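Local coordinates for outer membrane protein YopM (Yersinia pestis, PDB 1JL5) that acts as a leucine-rich-repeat effector of the plague bacillus, probably altering host cell physiology and so promoting bacterial survival in host tissues, at residues 96-101 / 116-121; 137-142 / 157-162. All blocks are in the same frame, centred on the assembly; numbering follows the deposited sequence.

Contacts 1 and 2 join successive turns of the same leucine-rich-repeat solenoid, and their centres lie about 9 Å apart. Contact 1 pairs LRR 2 with LRR 3 through residues 96-101 and 116-121; contact 2 follows it along the chain and pairs LRR 4 with LRR 5 through 137-142 and 157-162. The strands 95-97, 115-117, 135-137 and 157-159 run parallel in chain order. Segments 116-121 and 137-142 are themselves neighbours, with probable hydrogen bonds from Gly137 N to Leu116 O (2.5 Å) and from Val118 N to Gly137 O (2.6 Å). The two contacts thus form one continuous run of stacked strands and asparagine-bearing turns.

Contact 1: residues 96-101 / 116-121; sequences LVASCN and LLVDNN
The strand-to-turn part of two adjacent leucine-rich repeats stacks here, with an asparagine ladder on the side of the buried leucines. Strand pairing is parallel: Leu117 N bonds Leu96 O at 2.6 Å, and Ala98 N bonds Leu117 O. On the buried side Leu96 and Leu116 lie side by side, CD2 of the former 3.6 Å from CD1 of the latter; in both, CG is anti to the backbone N (chi1 170° and 174°), which sends both side chains away from the sheet into the interior, with CD1 of Leu116 turned back toward Leu96. Val118 CG1 adds to this layer by meeting Ala98 CB. Beyond the strands, the carbonyl of Ala98 is gripped from opposite faces by two asparagine amides. Asn121 ND2 crosses from the next repeat with a nearly straight bond of 2.8 Å (178° at the hydrogen), Ala98 O lying in its amide plane, while Asn101 ND2, which also bonds Leu78 O, arrives from above the carbonyl plane. At the other side of the turn Ser99 OG approaches Asp119 OD1 to 2.4 Å, too short for the exact geometry to be trusted, although a hydrogen bond is the likely reading; OD2 accepts from Asn120 ND2. Bonds from Cys100 N to Asp119 O and from Asn101 N to Asn120 O carry the backbone pairing on from the strands, turn to turn. Strands 75-77 and 135-137 flank the pair, Leu76 packing on Leu96 and Leu136 on Leu116.

Contact 2: residues 137-142 / 157-162; sequences GVSNNQ and IIDVDN. With CA (calcium ion), chain D.
A hydrated calcium ion sits beside this pair of turns, bound by Asn162 OD1 at 2.4 Å, by two waters at similar range and by a third, longer one at 2.9 Å. Asn162 faces the preceding repeat, where its CB meets Asn140 OD1; the two side chains run at a slant, their amide planes 57° apart. With CG anti to the backbone N (chi1 -153°), Asn162 carries its carbonyl oxygen outward to the metal. Glu380 of a second subunit also packs on Asn162. Deeper in, the turns are joined through the backbone: Val138 N bonds Asp159 O at 2.7 Å, where Gly137 pairs with Asp159 in parallel register, and Asn141 N bonds Asn162 O at 3.0 Å. Asp159 extends over the side chain of Ser139, its OD1 3.2 Å from Ser139 CB. That same oxygen accepts from Asp161 N at 3.1 Å, an Asx turn that bends the chain as it leaves the strand and holds the carboxylate against its own backbone. On the buried side Val138 and Val160 point the same way, and CG2 of the first presses tightly on CG1 of the second. Asn141 ND2 bonds Val138 O from above the carbonyl plane and also reaches Val118 O in the turn before, while Asn163 ND2 bonds Val138 O from the turn after. The chemistry therefore divides by depth: asparagine amides satisfy inward-facing carbonyls, whereas the outer asparagine offers its oxygen to calcium, whose positive charge would probably polarise that amide.

Contact 1: residues 96-101 / 116-121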
loop_
_atom_site.group_PDB
_atom_site.type_symbol
_atom_site.label_atom_id
_atom_site.label_comp_id
_atom_site.label_asym_id
_atom_site.label_seq_id
_atom_site.Cartn_x
_atom_site.Cartn_y
_atom_site.Cartn_z
ATOM N N LEU A 96 -0.890 -38.945 -8.859
ATOM C CA LEU A 96 0.302 -38.557 -8.133
ATOM C C LEU A 96 0.189 -37.082 -7.807
ATOM O O LEU A 96 0.212 -36.237 -8.696
ATOM C CB LEU A 96 1.564 -38.779 -8.959
ATOM C CG LEU A 96 2.805 -38.160 -8.305
ATOM C CD1 LEU A 96 3.026 -38.780 -6.926
ATOM C CD2 LEU A 96 4.019 -38.370 -9.192
ATOM N N VAL A 97 0.046 -36.779 -6.527
ATOM C CA VAL A 97 -0.035 -35.402 -6.086
ATOM C C VAL A 97 1.227 -35.165 -5.274
ATOM O O VAL A 97 1.331 -35.598 -4.129
ATOM C CB VAL A 97 -1.276 -35.164 -5.207
ATOM C CG1 VAL A 97 -1.364 -33.697 -4.822
ATOM C CG2 VAL A 97 -2.530 -35.595 -5.958
ATOM N N ALA A 98 2.199 -34.506 -5.889
ATOM C CA ALA A 98 3.461 -34.214 -5.226
ATOM C C ALA A 98 3.735 -32.732 -5.396
ATOM O O ALA A 98 4.850 -32.312 -5.700
ATOM C CB ALA A 98 4.579 -35.039 -5.844
ATOM N N SER A 99 2.692 -31.942 -5.200
ATOM C CA SER A 99 2.798 -30.503 -5.331
ATOM C C SER A 99 3.691 -29.942 -4.243
ATOM O O SER A 99 3.850 -30.541 -3.181
ATOM C CB SER A 99 1.416 -29.867 -5.213
ATOM O OG SER A 99 0.494 -30.521 -6.064
ATOM N N CYS A 100 4.276 -28.789 -4.526
ATOM C CA CYS A 100 5.120 -28.100 -3.570
ATOM C C CYS A 100 6.238 -28.928 -2.966
ATOM O O CYS A 100 6.270 -29.169 -1.768
ATOM C CB CYS A 100 4.248 -27.518 -2.463
ATOM S SG CYS A 100 2.944 -26.446 -3.110
ATOM N N ASN A 101 7.152 -29.364 -3.813
ATOM C CA ASN A 101 8.304 -30.114 -3.366
ATOM C C ASN A 101 9.433 -29.495 -4.159
ATOM O O ASN A 101 9.255 -28.429 -4.742
ATOM C CB ASN A 101 8.143 -31.601 -3.680
ATOM C CG ASN A 101 7.180 -32.292 -2.732
ATOM O OD1 ASN A 101 7.442 -32.396 -1.534
ATOM N ND2 ASN A 101 6.057 -32.759 -3.261
ATOM N N LEU A 116 -1.502 -36.304 -12.668
ATOM C CA LEU A 116 -0.168 -35.934 -12.230
ATOM C C LEU A 116 -0.206 -34.489 -11.763
ATOM O O LEU A 116 -0.317 -33.575 -12.577
ATOM C CB LEU A 116 0.836 -36.070 -13.374
ATOM C CG LEU A 116 2.237 -35.556 -13.041
ATOM C CD1 LEU A 116 2.813 -36.368 -11.879
ATOM C CD2 LEU A 116 3.128 -35.654 -14.262
ATOM N N LEU A 117 -0.134 -34.290 -10.451
ATOM C CA LEU A 117 -0.143 -32.956 -9.861
ATOM C C LEU A 117 1.171 -32.731 -9.148
ATOM O O LEU A 117 1.320 -33.079 -7.980
ATOM C CB LEU A 117 -1.278 -32.799 -8.850
ATOM C CG LEU A 117 -2.642 -32.329 -9.348
ATOM C CD1 LEU A 117 -3.261 -33.383 -10.241
ATOM C CD2 LEU A 117 -3.537 -32.037 -8.148
ATOM N N VAL A 118 2.122 -32.148 -9.857
ATOM C CA VAL A 118 3.426 -31.881 -9.289
ATOM C C VAL A 118 3.752 -30.413 -9.471
ATOM O O VAL A 118 4.879 -30.037 -9.780
ATOM C CB VAL A 118 4.501 -32.749 -9.963
ATOM C CG1 VAL A 118 4.286 -34.205 -9.583
ATOM C CG2 VAL A 118 4.427 -32.584 -11.469
ATOM N N ASP A 119 2.736 -29.582 -9.288
ATOM C CA ASP A 119 2.915 -28.148 -9.408
ATOM C C ASP A 119 3.860 -27.738 -8.294
ATOM O O ASP A 119 3.976 -28.432 -7.281
ATOM C CB ASP A 119 1.585 -27.437 -9.217
ATOM C CG ASP A 119 0.912 -27.832 -7.929
ATOM O OD1 ASP A 119 0.439 -28.985 -7.856
ATOM O OD2 ASP A 119 0.869 -27.010 -6.987
ATOM N N ASN A 120 4.536 -26.613 -8.484
ATOM C CA ASN A 120 5.450 -26.113 -7.477
ATOM C C ASN A 120 6.553 -27.101 -7.148
ATOM O O ASN A 120 6.659 -27.614 -6.037
ATOM C CB ASN A 120 4.667 -25.741 -6.225
ATOM C CG ASN A 120 3.705 -24.607 -6.478
ATOM O OD1 ASN A 120 4.116 -23.457 -6.603
ATOM N ND2 ASN A 120 2.423 -24.928 -6.585
ATOM N N ASN A 121 7.361 -27.365 -8.156
ATOM C CA ASN A 121 8.500 -28.239 -8.032
ATOM C C ASN A 121 9.545 -27.602 -8.911
ATOM O O ASN A 121 9.348 -26.487 -9.380
ATOM C CB ASN A 121 8.150 -29.650 -8.495
ATOM C CG ASN A 121 7.466 -30.442 -7.412
ATOM O OD1 ASN A 121 8.056 -30.699 -6.369
ATOM N ND2 ASN A 121 6.217 -30.822 -7.641
#

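Contact 2: residues 137-142 / 157-162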
loop_
_atom_site.group_PDB
_atom_site.type_symbol
_atom_site.label_atom_id
_atom_site.label_comp_id
_atom_site.label_asym_id
_atom_site.label_seq_id
_atom_site.Cartn_x
_atom_site.Cartn_y
_atom_site.Cartn_z
ATOM N N GLY A 137 -0.877 -31.591 -13.991
ATOM C CA GLY A 137 -0.667 -30.412 -13.177
ATOM C C GLY A 137 0.808 -30.246 -12.895
ATOM O O GLY A 137 1.348 -30.879 -11.987
ATOM N N VAL A 138 1.463 -29.398 -13.678
ATOM C CA VAL A 138 2.890 -29.156 -13.520
ATOM C C VAL A 138 3.174 -27.665 -13.464
ATOM O O VAL A 138 4.235 -27.202 -13.878
ATOM C CB VAL A 138 3.675 -29.757 -14.687
ATOM C CG1 VAL A 138 3.539 -31.271 -14.683
ATOM C CG2 VAL A 138 3.150 -29.190 -15.993
ATOM N N SER A 139 2.216 -26.909 -12.955
ATOM C CA SER A 139 2.399 -25.478 -12.865
ATOM C C SER A 139 3.511 -25.200 -11.873
ATOM O O SER A 139 3.851 -26.050 -11.048
ATOM C CB SER A 139 1.116 -24.798 -12.393
ATOM O OG SER A 139 0.823 -25.163 -11.059
ATOM N N ASN A 140 4.086 -24.008 -11.968
ATOM C CA ASN A 140 5.135 -23.612 -11.055
ATOM C C ASN A 140 6.279 -24.602 -11.017
ATOM O O ASN A 140 6.605 -25.177 -9.981
ATOM C CB ASN A 140 4.549 -23.426 -9.665
ATOM C CG ASN A 140 3.471 -22.377 -9.645
ATOM O OD1 ASN A 140 3.700 -21.243 -10.053
ATOM N ND2 ASN A 140 2.285 -22.745 -9.176
ATOM N N ASN A 141 6.877 -24.801 -12.175
ATOM C CA ASN A 141 8.014 -25.676 -12.297
ATOM C C ASN A 141 8.966 -24.939 -13.197
ATOM O O ASN A 141 8.834 -23.731 -13.377
ATOM C CB ASN A 141 7.594 -27.022 -12.884
ATOM C CG ASN A 141 7.161 -27.995 -11.814
ATOM O OD1 ASN A 141 7.992 -28.518 -11.077
ATOM N ND2 ASN A 141 5.860 -28.226 -11.702
ATOM N N GLN A 142 9.928 -25.650 -13.758
ATOM C CA GLN A 142 10.893 -25.012 -14.628
ATOM C C GLN A 142 10.882 -25.720 -15.956
ATOM O O GLN A 142 11.905 -25.828 -16.624
ATOM C CB GLN A 142 12.279 -25.084 -13.993
ATOM C CG GLN A 142 12.394 -24.266 -12.723
ATOM C CD GLN A 142 13.617 -24.629 -11.914
ATOM O OE1 GLN A 142 14.731 -24.656 -12.430
ATOM N NE2 GLN A 142 13.411 -24.918 -10.634
ATOM N N ILE A 157 -6.998 -31.951 -18.579
ATOM C CA ILE A 157 -6.488 -30.741 -17.963
ATOM C C ILE A 157 -4.970 -30.673 -18.016
ATOM O O ILE A 157 -4.279 -31.573 -17.549
ATOM C CB ILE A 157 -6.917 -30.624 -16.478
ATOM C CG1 ILE A 157 -8.435 -30.475 -16.367
ATOM C CG2 ILE A 157 -6.246 -29.420 -15.835
ATOM C CD1 ILE A 157 -9.178 -31.756 -16.524
ATOM N N ILE A 158 -4.460 -29.602 -18.609
ATOM C CA ILE A 158 -3.031 -29.383 -18.683
ATOM C C ILE A 158 -2.792 -28.069 -17.970
ATOM O O ILE A 158 -3.267 -27.018 -18.402
ATOM C CB ILE A 158 -2.503 -29.228 -20.129
ATOM C CG1 ILE A 158 -2.407 -30.586 -20.826
ATOM C CG2 ILE A 158 -1.116 -28.591 -20.104
ATOM C CD1 ILE A 158 -3.709 -31.305 -20.923
ATOM N N ASP A 159 -2.079 -28.134 -16.859
ATOM C CA ASP A 159 -1.750 -26.937 -16.124
ATOM C C ASP A 159 -0.239 -26.866 -16.103
ATOM O O ASP A 159 0.409 -27.531 -15.300
ATOM C CB ASP A 159 -2.276 -27.001 -14.696
ATOM C CG ASP A 159 -1.983 -25.736 -13.925
ATOM O OD1 ASP A 159 -1.289 -24.851 -14.474
ATOM O OD2 ASP A 159 -2.445 -25.623 -12.774
ATOM N N VAL A 160 0.315 -26.084 -17.016
ATOM C CA VAL A 160 1.752 -25.905 -17.093
ATOM C C VAL A 160 2.033 -24.442 -16.802
ATOM O O VAL A 160 3.058 -23.894 -17.197
ATOM C CB VAL A 160 2.283 -26.261 -18.478
ATOM C CG1 VAL A 160 2.024 -27.734 -18.757
ATOM C CG2 VAL A 160 1.617 -25.390 -19.526
ATOM N N ASP A 161 1.091 -23.814 -16.110
ATOM C CA ASP A 161 1.227 -22.422 -15.746
ATOM C C ASP A 161 2.515 -22.218 -14.969
ATOM O O ASP A 161 2.966 -23.102 -14.248
ATOM C CB ASP A 161 0.033 -21.978 -14.899
ATOM C CG ASP A 161 0.234 -20.606 -14.282
ATOM O OD1 ASP A 161 1.027 -20.496 -13.322
ATOM O OD2 ASP A 161 -0.394 -19.636 -14.760
ATOM N N ASN A 162 3.112 -21.051 -15.145
ATOM C CA ASN A 162 4.331 -20.699 -14.448
ATOM C C ASN A 162 5.457 -21.703 -14.651
ATOM O O ASN A 162 5.850 -22.434 -13.741
ATOM C CB ASN A 162 4.042 -20.536 -12.960
ATOM C CG ASN A 162 4.998 -19.579 -12.294
ATOM O OD1 ASN A 162 6.201 -19.610 -12.549
ATOM N ND2 ASN A 162 4.470 -18.719 -11.429
HETATM CA CA CA D . 7.715 -17.805 -13.200
HETATM O O HOH W 1 7.870 -16.217 -10.837
HETATM O O HOH W 2 9.186 -19.412 -11.980
HETATM O O HOH W 3 7.251 -18.683 -15.351
#